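Local coordinates for enoyl-[acyl-carrier-protein] reductase [FMN] (Thermotoga maritima, PDB 5GVJ) that probably reduces the double bond of enoyl-[acyl-carrier-protein] in bacterial fatty-acid synthesis, as an FMN-dependent, NADH-using flavoenzyme of the nitronate monooxygenase family, at residues R195-E201 with I284-V290; V204-Y208 with A264-L270; A215-V221 with R232-T236. The protein carries 1 engineered substitution. One frame throughout, in Å; residues are numbered along the deposited sequence.

Contact 1: residues R195-E201 with I284-V290. With NA (sodium ion), chain C.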
loop_
_atom_site.group_PDB
_atom_site.type_symbol
_atom_site.label_atom_id
_atom_site.label_comp_id
_atom_site.label_asym_id
_atom_site.label_seq_id
_atom_site.Cartn_x
_atom_site.Cartn_y
_atom_site.Cartn_z
ATOM N N ARG A 195 -9.333 9.450 -8.571
ATOM C CA ARG A 195 -9.904 8.946 -9.818
ATOM C C ARG A 195 -11.174 9.705 -10.208
ATOM O O ARG A 195 -11.390 10.005 -11.391
ATOM C CB ARG A 195 -10.187 7.446 -9.695
ATOM C CG ARG A 195 -10.903 6.824 -10.899
ATOM C CD ARG A 195 -10.015 6.790 -12.160
ATOM N NE ARG A 195 -10.175 7.974 -13.007
ATOM C CZ ARG A 195 -9.654 8.106 -14.229
ATOM N NH1 ARG A 195 -8.898 7.134 -14.759
ATOM N NH2 ARG A 195 -9.875 9.225 -14.921
ATOM N N PHE A 196 -12.036 10.026 -9.238
ATOM C CA PHE A 196 -13.262 10.731 -9.613
ATOM C C PHE A 196 -13.078 12.244 -9.727
ATOM O O PHE A 196 -13.863 12.891 -10.430
ATOM C CB PHE A 196 -14.394 10.396 -8.633
ATOM C CG PHE A 196 -14.987 9.027 -8.857
ATOM C CD1 PHE A 196 -15.752 8.767 -9.983
ATOM C CD2 PHE A 196 -14.744 7.989 -7.962
ATOM C CE1 PHE A 196 -16.297 7.506 -10.208
ATOM C CE2 PHE A 196 -15.271 6.709 -8.179
ATOM C CZ PHE A 196 -16.046 6.466 -9.298
ATOM N N VAL A 197 -12.096 12.833 -9.038
ATOM C CA VAL A 197 -11.722 14.217 -9.339
ATOM C C VAL A 197 -11.286 14.336 -10.792
ATOM O O VAL A 197 -11.573 15.337 -11.470
ATOM C CB VAL A 197 -10.615 14.704 -8.387
ATOM C CG1 VAL A 197 -9.998 15.999 -8.910
ATOM C CG2 VAL A 197 -11.163 14.893 -6.977
ATOM N N ALA A 198 -10.580 13.321 -11.294
ATOM C CA ALA A 198 -10.145 13.278 -12.692
ATOM C C ALA A 198 -11.247 12.721 -13.602
ATOM O O ALA A 198 -11.057 11.760 -14.346
ATOM C CB ALA A 198 -8.870 12.455 -12.819
ATOM N N SER A 199 -12.411 13.369 -13.569
ATOM C CA SER A 199 -13.528 12.918 -14.387
ATOM C C SER A 199 -14.151 14.093 -15.130
ATOM O O SER A 199 -13.977 15.257 -14.756
ATOM C CB SER A 199 -14.604 12.231 -13.547
ATOM O OG SER A 199 -15.295 13.195 -12.767
ATOM N N VAL A 200 -14.909 13.767 -16.181
ATOM C CA VAL A 200 -15.543 14.822 -16.978
ATOM C C VAL A 200 -16.514 15.625 -16.119
ATOM O O VAL A 200 -16.582 16.857 -16.217
ATOM C CB VAL A 200 -16.244 14.226 -18.217
ATOM C CG1 VAL A 200 -16.983 15.321 -19.006
ATOM C CG2 VAL A 200 -15.247 13.542 -19.125
ATOM N N GLU A 201 -17.246 14.944 -15.231
ATOM C CA GLU A 201 -18.262 15.593 -14.413
ATOM C C GLU A 201 -17.688 16.264 -13.176
ATOM O O GLU A 201 -18.435 16.932 -12.448
ATOM C CB GLU A 201 -19.333 14.573 -14.004
ATOM C CG GLU A 201 -20.185 14.045 -15.175
ATOM C CD GLU A 201 -19.489 12.968 -16.006
ATOM O OE1 GLU A 201 -18.384 12.515 -15.611
ATOM O OE2 GLU A 201 -20.048 12.569 -17.058
ATOM N N ILE A 284 -3.428 7.329 -13.421
ATOM C CA ILE A 284 -4.489 8.005 -14.155
ATOM C C ILE A 284 -3.855 8.721 -15.341
ATOM O O ILE A 284 -3.014 9.614 -15.168
ATOM C CB ILE A 284 -5.256 8.972 -13.249
ATOM C CG1 ILE A 284 -6.037 8.176 -12.190
ATOM C CG2 ILE A 284 -6.192 9.866 -14.068
ATOM C CD1 ILE A 284 -6.446 9.010 -10.997
ATOM N N ASP A 285 -4.234 8.311 -16.544
ATOM C CA ASP A 285 -3.648 8.863 -17.753
ATOM C C ASP A 285 -4.643 9.599 -18.626
ATOM O O ASP A 285 -4.262 10.076 -19.704
ATOM C CB ASP A 285 -2.983 7.759 -18.569
ATOM C CG ASP A 285 -1.872 7.105 -17.808
ATOM O OD1 ASP A 285 -0.967 7.836 -17.347
ATOM O OD2 ASP A 285 -1.940 5.878 -17.621
ATOM N N GLU A 286 -5.896 9.711 -18.204
ATOM C CA GLU A 286 -6.845 10.494 -18.982
ATOM C C GLU A 286 -8.072 10.775 -18.132
ATOM O O GLU A 286 -8.372 10.055 -17.173
ATOM C CB GLU A 286 -7.236 9.794 -20.286
ATOM C CG GLU A 286 -7.836 8.428 -20.117
ATOM C CD GLU A 286 -8.317 7.846 -21.434
ATOM O OE1 GLU A 286 -9.072 8.536 -22.148
ATOM O OE2 GLU A 286 -7.930 6.707 -21.763
ATOM N N ILE A 287 -8.759 11.850 -18.489
ATOM C CA ILE A 287 -10.000 12.236 -17.828
ATOM C C ILE A 287 -11.139 11.446 -18.462
ATOM O O ILE A 287 -11.341 11.498 -19.681
ATOM C CB ILE A 287 -10.235 13.747 -17.941
ATOM C CG1 ILE A 287 -9.028 14.520 -17.402
ATOM C CG2 ILE A 287 -11.511 14.150 -17.226
ATOM C CD1 ILE A 287 -8.651 14.178 -15.964
ATOM N N LYS A 288 -11.875 10.702 -17.640
ATOM C CA LYS A 288 -12.948 9.872 -18.152
ATOM C C LYS A 288 -14.305 10.329 -17.622
ATOM O O LYS A 288 -14.397 10.910 -16.537
ATOM C CB LYS A 288 -12.775 8.400 -17.756
ATOM C CG LYS A 288 -11.554 7.678 -18.298
ATOM C CD LYS A 288 -11.598 6.246 -17.739
ATOM C CE LYS A 288 -10.332 5.461 -18.008
ATOM N NZ LYS A 288 -10.468 4.080 -17.458
ATOM N N PRO A 289 -15.378 10.050 -18.352
ATOM C CA PRO A 289 -16.713 10.174 -17.765
ATOM C C PRO A 289 -16.850 9.266 -16.557
ATOM O O PRO A 289 -16.290 8.169 -16.512
ATOM C CB PRO A 289 -17.643 9.724 -18.897
ATOM C CG PRO A 289 -16.854 9.935 -20.145
ATOM C CD PRO A 289 -15.438 9.597 -19.753
ATOM N N VAL A 290 -17.618 9.744 -15.576
ATOM C CA VAL A 290 -17.925 8.957 -14.384
ATOM C C VAL A 290 -18.496 7.598 -14.765
ATOM O O VAL A 290 -18.104 6.568 -14.206
ATOM C CB VAL A 290 -18.878 9.753 -13.469
ATOM C CG1 VAL A 290 -19.614 8.828 -12.486
ATOM C CG2 VAL A 290 -18.086 10.815 -12.713
HETATM NA NA NA C . -1.256 10.683 -14.070
HETATM O O HOH W 1 -6.813 6.596 -17.074
HETATM O O HOH W 2 0.111 8.956 -15.249
#
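Arg195 and Glu286 join the short helix 193-197 of the TIM-barrel flavoenzyme fold to the connection that leads into the C-terminal helix 290-309. The arginine side chain shows how one long residue can serve several partners. From CB it runs with CG anti to the backbone N (chi1 175°), then bends about CB-CG and again about CG-CD, which brings the guanidinium to the carbonyl of Ala198, just past the helix end. CZ and NH1 both lie near Ile284 CG2, which sits over one face, offset toward the rim. Lys288 CE passes Arg195 NH1 at 3.9 Å; the lysine's own charge is paired with Asp296 of helix 290-309. NH1 also bonds to a water that accepts from Asp285 N. At the tip, NH2 grips two carbonyls at the edge of the guanidinium plane: Glu286 O across the contact, with Arg195 NH2 to Glu286 O 2.8 Å, and Ala198 O of its own segment. A methionine in place of Arg195 would probably leave Glu286 O and Ala198 O without their shared donor and break the water link to Asp285 N.

Ile284 also turns its carbonyl O to the sodium ion, which Ala215 and three other residues help to bind. Farther along, Ser199 and Lys288 form a single backbone bridge, closed by Val200 N to Lys288 O at 2.9 Å, and Ile287 CD1 rests on Ala198 CB at 3.6 Å. The Glu201 carboxylate accepts from the N-H of the first residue of helix 290-309: Val290 N reaches Glu201 OE1 on the syn side at 2.9 Å, 34° out of the carboxylate plane.

Contact 2: residues V204-Y208 with A264-L270; sequences VHPVY and AVVEGDL
The N-cap of helix 206-214 is where this contact forms, with His205 set against the C-terminal part of helix 260-265 and the residues that follow. His205 N gives a hydrogen bond to Val265 O at 2.9 Å, lying in the carbonyl plane. The imidazole has CG anti to the backbone N (chi1 -168°), and with the ring's own twist ND1 faces the first turn of its helix, where His205 ND1 accepts from Val207 N at 3.0 Å, nearly straight at 169° and close to the ring plane. ND1 therefore acts as an acceptor here.

That bond fixes the ring's rotation, and both of its faces are occupied. Over one face lies the backbone of Glu267 and Gly268, with Gly268 CA making a CH-pi contact 3.8 Å from the centroid of the His205 ring. Pro206 CD sits against the opposite face. Gly268 has positive phi, and a side chain there would run into His205 ND1, two reasons why a residue without one fits at this point.

Round the cap the side chains pack mainly by apolar contact. Tyr208 turns the edge of its ring to the backbone of Ala264, and Tyr208 CE2 meets Val265 CG2 at 3.5 Å. The other branch of that valine, Val265 CG1, touches Val204 CG1 at 4.0 Å. Val207 CG1 and Leu270 CD2 are pressed together at 3.4 Å, tighter than ordinary van der Waals contact. Phe275 also meets the Tyr208 ring, with the planes at about 40°. The arrangement is typical of a side-chain N-cap, in which an acceptor on the N-cap residue satisfies the otherwise unpaired N-H two places on, in the helix's first turn.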
loop_
_atom_site.group_PDB
_atom_site.type_symbol
_atom_site.label_atom_id
_atom_site.label_comp_id
_atom_site.label_asym_id
_atom_site.label_seq_id
_atom_site.Cartn_x
_atom_site.Cartn_y
_atom_site.Cartn_z
ATOM N N VAL A 204 -13.528 20.496 -10.671
ATOM C CA VAL A 204 -12.244 21.100 -10.362
ATOM C C VAL A 204 -11.699 21.777 -11.618
ATOM O O VAL A 204 -12.048 21.416 -12.748
ATOM C CB VAL A 204 -11.265 20.047 -9.802
ATOM C CG1 VAL A 204 -11.932 19.252 -8.695
ATOM C CG2 VAL A 204 -10.797 19.103 -10.893
ATOM N N HIS A 205 -10.851 22.776 -11.416
ATOM C CA HIS A 205 -10.315 23.568 -12.522
ATOM C C HIS A 205 -9.617 22.663 -13.538
ATOM O O HIS A 205 -8.977 21.677 -13.151
ATOM C CB HIS A 205 -9.334 24.606 -11.971
ATOM C CG HIS A 205 -8.932 25.663 -12.956
ATOM N ND1 HIS A 205 -7.964 25.458 -13.914
ATOM C CD2 HIS A 205 -9.345 26.945 -13.107
ATOM C CE1 HIS A 205 -7.807 26.562 -14.623
ATOM N NE2 HIS A 205 -8.632 27.480 -14.153
ATOM N N PRO A 206 -9.726 22.956 -14.843
ATOM C CA PRO A 206 -9.053 22.109 -15.847
ATOM C C PRO A 206 -7.580 21.859 -15.566
ATOM O O PRO A 206 -7.072 20.778 -15.888
ATOM C CB PRO A 206 -9.251 22.899 -17.150
ATOM C CG PRO A 206 -10.535 23.641 -16.941
ATOM C CD PRO A 206 -10.531 24.025 -15.471
ATOM N N VAL A 207 -6.882 22.818 -14.956
ATOM C CA VAL A 207 -5.461 22.638 -14.654
ATOM C C VAL A 207 -5.276 21.538 -13.617
ATOM O O VAL A 207 -4.313 20.756 -13.673
ATOM C CB VAL A 207 -4.855 23.968 -14.176
ATOM C CG1 VAL A 207 -3.519 23.730 -13.521
ATOM C CG2 VAL A 207 -4.718 24.933 -15.347
ATOM N N TYR A 208 -6.173 21.492 -12.630
ATOM C CA TYR A 208 -6.148 20.423 -11.638
ATOM C C TYR A 208 -6.222 19.066 -12.323
ATOM O O TYR A 208 -5.427 18.166 -12.032
ATOM C CB TYR A 208 -7.310 20.609 -10.663
ATOM C CG TYR A 208 -7.104 20.061 -9.273
ATOM C CD1 TYR A 208 -7.048 18.689 -9.038
ATOM C CD2 TYR A 208 -7.001 20.916 -8.185
ATOM C CE1 TYR A 208 -6.871 18.188 -7.749
ATOM C CE2 TYR A 208 -6.827 20.425 -6.898
ATOM C CZ TYR A 208 -6.763 19.061 -6.686
ATOM O OH TYR A 208 -6.595 18.578 -5.407
ATOM N N ALA A 264 -6.201 25.961 -5.637
ATOM C CA ALA A 264 -5.913 24.911 -6.609
ATOM C C ALA A 264 -7.194 24.400 -7.254
ATOM O O ALA A 264 -7.310 24.364 -8.485
ATOM C CB ALA A 264 -5.149 23.766 -5.940
ATOM N N VAL A 265 -8.176 24.017 -6.434
ATOM C CA VAL A 265 -9.400 23.404 -6.948
ATOM C C VAL A 265 -10.207 24.398 -7.776
ATOM O O VAL A 265 -10.647 24.090 -8.890
ATOM C CB VAL A 265 -10.244 22.835 -5.791
ATOM C CG1 VAL A 265 -11.617 22.413 -6.306
ATOM C CG2 VAL A 265 -9.540 21.660 -5.152
ATOM N N VAL A 266 -10.438 25.589 -7.243
ATOM C CA VAL A 266 -11.331 26.528 -7.913
ATOM C C VAL A 266 -10.596 27.345 -8.964
ATOM O O VAL A 266 -11.107 27.532 -10.069
ATOM C CB VAL A 266 -12.029 27.441 -6.885
ATOM C CG1 VAL A 266 -12.961 28.417 -7.594
ATOM C CG2 VAL A 266 -12.795 26.609 -5.884
ATOM N N GLU A 267 -9.394 27.825 -8.648
ATOM C CA GLU A 267 -8.666 28.737 -9.522
ATOM C C GLU A 267 -7.573 28.058 -10.339
ATOM O O GLU A 267 -6.996 28.703 -11.218
ATOM C CB GLU A 267 -8.037 29.873 -8.701
ATOM C CG GLU A 267 -8.895 30.378 -7.553
ATOM C CD GLU A 267 -9.579 31.695 -7.861
ATOM O OE1 GLU A 267 -10.590 32.005 -7.195
ATOM O OE2 GLU A 267 -9.105 32.424 -8.760
ATOM N N GLY A 268 -7.262 26.790 -10.071
ATOM C CA GLY A 268 -6.147 26.161 -10.762
ATOM C C GLY A 268 -4.834 26.897 -10.610
ATOM O O GLY A 268 -4.030 26.925 -11.547
ATOM N N ASP A 269 -4.592 27.491 -9.445
ATOM C CA ASP A 269 -3.420 28.331 -9.220
ATOM C C ASP A 269 -2.191 27.449 -8.995
ATOM O O ASP A 269 -2.039 26.845 -7.930
ATOM C CB ASP A 269 -3.685 29.255 -8.034
ATOM C CG ASP A 269 -2.503 30.149 -7.695
ATOM O OD1 ASP A 269 -1.496 30.139 -8.426
ATOM O OD2 ASP A 269 -2.589 30.878 -6.688
ATOM N N LEU A 270 -1.306 27.380 -9.995
ATOM C CA LEU A 270 -0.074 26.609 -9.840
ATOM C C LEU A 270 0.892 27.256 -8.866
ATOM O O LEU A 270 1.784 26.574 -8.352
ATOM C CB LEU A 270 0.652 26.439 -11.173
ATOM C CG LEU A 270 0.166 25.419 -12.194
ATOM C CD1 LEU A 270 -0.146 24.080 -11.525
ATOM C CD2 LEU A 270 -1.019 25.974 -12.934
#

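Contact 3: residues A215-V221 with R232-T236. With NA (sodium ion), chain C.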
loop_
_atom_site.group_PDB
_atom_site.type_symbol
_atom_site.label_atom_id
_atom_site.label_comp_id
_atom_site.label_asym_id
_atom_site.label_seq_id
_atom_site.Cartn_x
_atom_site.Cartn_y
_atom_site.Cartn_z
ATOM N N ALA A 215 0.797 13.736 -13.770
ATOM C CA ALA A 215 1.569 13.331 -12.603
ATOM C C ALA A 215 1.876 11.839 -12.639
ATOM O O ALA A 215 1.027 11.026 -13.013
ATOM C CB ALA A 215 0.805 13.661 -11.321
ATOM N N SER A 216 3.096 11.482 -12.232
ATOM C CA SER A 216 3.504 10.092 -12.082
ATOM C C SER A 216 3.276 9.620 -10.645
ATOM O O SER A 216 2.851 10.381 -9.774
ATOM C CB SER A 216 4.977 9.932 -12.446
ATOM O OG SER A 216 5.760 10.490 -11.410
ATOM N N ILE A 217 3.606 8.350 -10.373
ATOM C CA ILE A 217 3.422 7.819 -9.022
ATOM C C ILE A 217 4.372 8.465 -8.020
ATOM O O ILE A 217 4.160 8.345 -6.807
ATOM C CB ILE A 217 3.582 6.283 -9.002
ATOM C CG1 ILE A 217 4.997 5.880 -9.429
ATOM C CG2 ILE A 217 2.531 5.629 -9.905
ATOM C CD1 ILE A 217 5.219 4.362 -9.444
ATOM N N ARG A 218 5.413 9.156 -8.493
ATOM C CA ARG A 218 6.409 9.786 -7.632
ATOM C C ARG A 218 6.241 11.297 -7.537
ATOM O O ARG A 218 7.097 11.969 -6.955
ATOM C CB ARG A 218 7.824 9.466 -8.136
ATOM C CG ARG A 218 8.259 8.035 -7.904
ATOM C CD ARG A 218 9.750 7.846 -8.216
ATOM N NE ARG A 218 10.045 8.175 -9.611
ATOM C CZ ARG A 218 11.270 8.187 -10.130
ATOM N NH1 ARG A 218 12.312 7.883 -9.363
ATOM N NH2 ARG A 218 11.454 8.498 -11.411
ATOM N N ASP A 219 5.168 11.858 -8.091
ATOM C CA ASP A 219 5.050 13.304 -8.188
ATOM C C ASP A 219 4.260 13.923 -7.042
ATOM O O ASP A 219 3.805 15.062 -7.170
ATOM C CB ASP A 219 4.422 13.699 -9.519
ATOM C CG ASP A 219 5.416 13.649 -10.663
ATOM O OD1 ASP A 219 6.638 13.724 -10.406
ATOM O OD2 ASP A 219 4.968 13.532 -11.816
ATOM N N THR A 220 4.074 13.211 -5.935
ATOM C CA THR A 220 3.495 13.850 -4.764
ATOM C C THR A 220 4.553 13.979 -3.676
ATOM O O THR A 220 5.585 13.303 -3.699
ATOM C CB THR A 220 2.274 13.087 -4.228
ATOM O OG1 THR A 220 2.703 11.855 -3.641
ATOM C CG2 THR A 220 1.269 12.801 -5.343
ATOM N N VAL A 221 4.298 14.891 -2.740
ATOM C CA VAL A 221 5.152 15.114 -1.579
ATOM C C VAL A 221 4.272 15.181 -0.353
ATOM O O VAL A 221 3.106 15.577 -0.426
ATOM C CB VAL A 221 5.968 16.419 -1.658
ATOM C CG1 VAL A 221 7.229 16.213 -2.395
ATOM C CG2 VAL A 221 5.145 17.509 -2.301
ATOM N N ARG A 232 -0.530 15.140 1.758
ATOM C CA ARG A 232 0.086 14.766 0.491
ATOM C C ARG A 232 -0.450 15.662 -0.617
ATOM O O ARG A 232 -1.666 15.737 -0.829
ATOM C CB ARG A 232 -0.171 13.301 0.148
ATOM C CG ARG A 232 0.480 12.863 -1.168
ATOM C CD ARG A 232 0.296 11.376 -1.406
ATOM N NE ARG A 232 0.801 10.579 -0.288
ATOM C CZ ARG A 232 2.071 10.215 -0.144
ATOM N NH1 ARG A 232 2.972 10.583 -1.047
ATOM N NH2 ARG A 232 2.440 9.492 0.913
ATOM N N VAL A 233 0.462 16.329 -1.327
ATOM C CA VAL A 233 0.108 17.201 -2.434
ATOM C C VAL A 233 1.080 16.980 -3.587
ATOM O O VAL A 233 2.175 16.435 -3.423
ATOM C CB VAL A 233 0.101 18.696 -2.034
ATOM C CG1 VAL A 233 -0.979 18.978 -0.994
ATOM C CG2 VAL A 233 1.472 19.125 -1.532
ATOM N N LEU A 234 0.656 17.429 -4.762
ATOM C CA LEU A 234 1.488 17.387 -5.957
ATOM C C LEU A 234 2.763 18.203 -5.752
ATOM O O LEU A 234 2.779 19.187 -5.008
ATOM C CB LEU A 234 0.683 17.925 -7.144
ATOM C CG LEU A 234 0.464 17.068 -8.393
ATOM C CD1 LEU A 234 0.578 15.593 -8.086
ATOM C CD2 LEU A 234 -0.896 17.369 -8.983
ATOM N N ARG A 235 3.848 17.778 -6.410
ATOM C CA ARG A 235 5.135 18.466 -6.308
ATOM C C ARG A 235 5.129 19.786 -7.076
ATOM O O ARG A 235 5.803 19.919 -8.101
ATOM C CB ARG A 235 6.271 17.568 -6.814
ATOM C CG ARG A 235 6.613 16.435 -5.860
ATOM C CD ARG A 235 7.877 15.671 -6.270
ATOM N NE ARG A 235 8.064 14.496 -5.423
ATOM C CZ ARG A 235 8.940 14.423 -4.426
ATOM N NH1 ARG A 235 9.714 15.461 -4.147
ATOM N NH2 ARG A 235 9.034 13.315 -3.701
ATOM N N THR A 236 4.392 20.760 -6.577
ATOM C CA THR A 236 4.130 22.060 -7.173
ATOM C C THR A 236 5.051 23.119 -6.565
ATOM O O THR A 236 5.676 22.885 -5.527
ATOM C CB THR A 236 2.649 22.424 -6.952
ATOM O OG1 THR A 236 2.171 23.248 -8.019
ATOM C CG2 THR A 236 2.465 23.153 -5.652
HETATM NA NA NA C . -1.256 10.683 -14.070
HETATM O O HOH W 2 0.111 8.956 -15.249
#
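Val221 and Val233 form an antiparallel hydrogen-bonded pair, with Val221 N to Val233 O at 2.7 Å and Val233 N to Val221 O at 2.9 Å, while Thr220 is paired with Leu234 as the neighbouring non-hydrogen-bonded pair, their side chains diverging. Beyond the strands the pairing continues through Arg235 N, which reaches Asp219 O at 2.8 Å.

Arg235 then stretches out from CG to NE and lays its guanidinium over Val221: CG1 of the valine stands 3.1 Å above the centre of the plane. Arg235 NE bonds to Arg218 O at 3.1 Å, tilted 22° from that plane, and NH2 forms a salt bridge with Glu149 of the second subunit. Arg232 works on another part of the hairpin. Its chain bends at chi3 (-56°) and brings Arg232 NH1 edge-on to Thr220 OG1 at 2.9 Å, in the guanidinium plane, while NH2 is held by Met141 O. Leu234 CD1 touches Ala215 CB at 3.8 Å.

Ser216 OG closes an ST turn onto Arg218 N, within a type I turn that runs to Asp219. Just before it, Ala215 O binds the sodium ion. Helix 206-214 precedes the hairpin in the chain; strand 231-234 lies between strands 220-223 and 145-146 of the small antiparallel sheet, and Ala239 of helix 237-242 packs on Val221 and Val233.

The three contacts nest along the chain: contact 3 lies inside the loop closed by contact 2, which lies inside that closed by contact 1. Their centres are 15 to 17 Å apart. Contacts 1 and 2 meet where Val197 packs against Val204 and Tyr208, as helix 193-197 gives way to helix 206-214; that helix then leads to the hairpin of contact 3. Contacts 2 and 3 touch between Leu270 and Thr236. Contacts 1 and 3 do not touch, yet both supply a carbonyl to one sodium ion. Together they tie the segments following strand 189-191 to one another, close to residues that bind FMN, such as Thr194, Ser280 and Gly144.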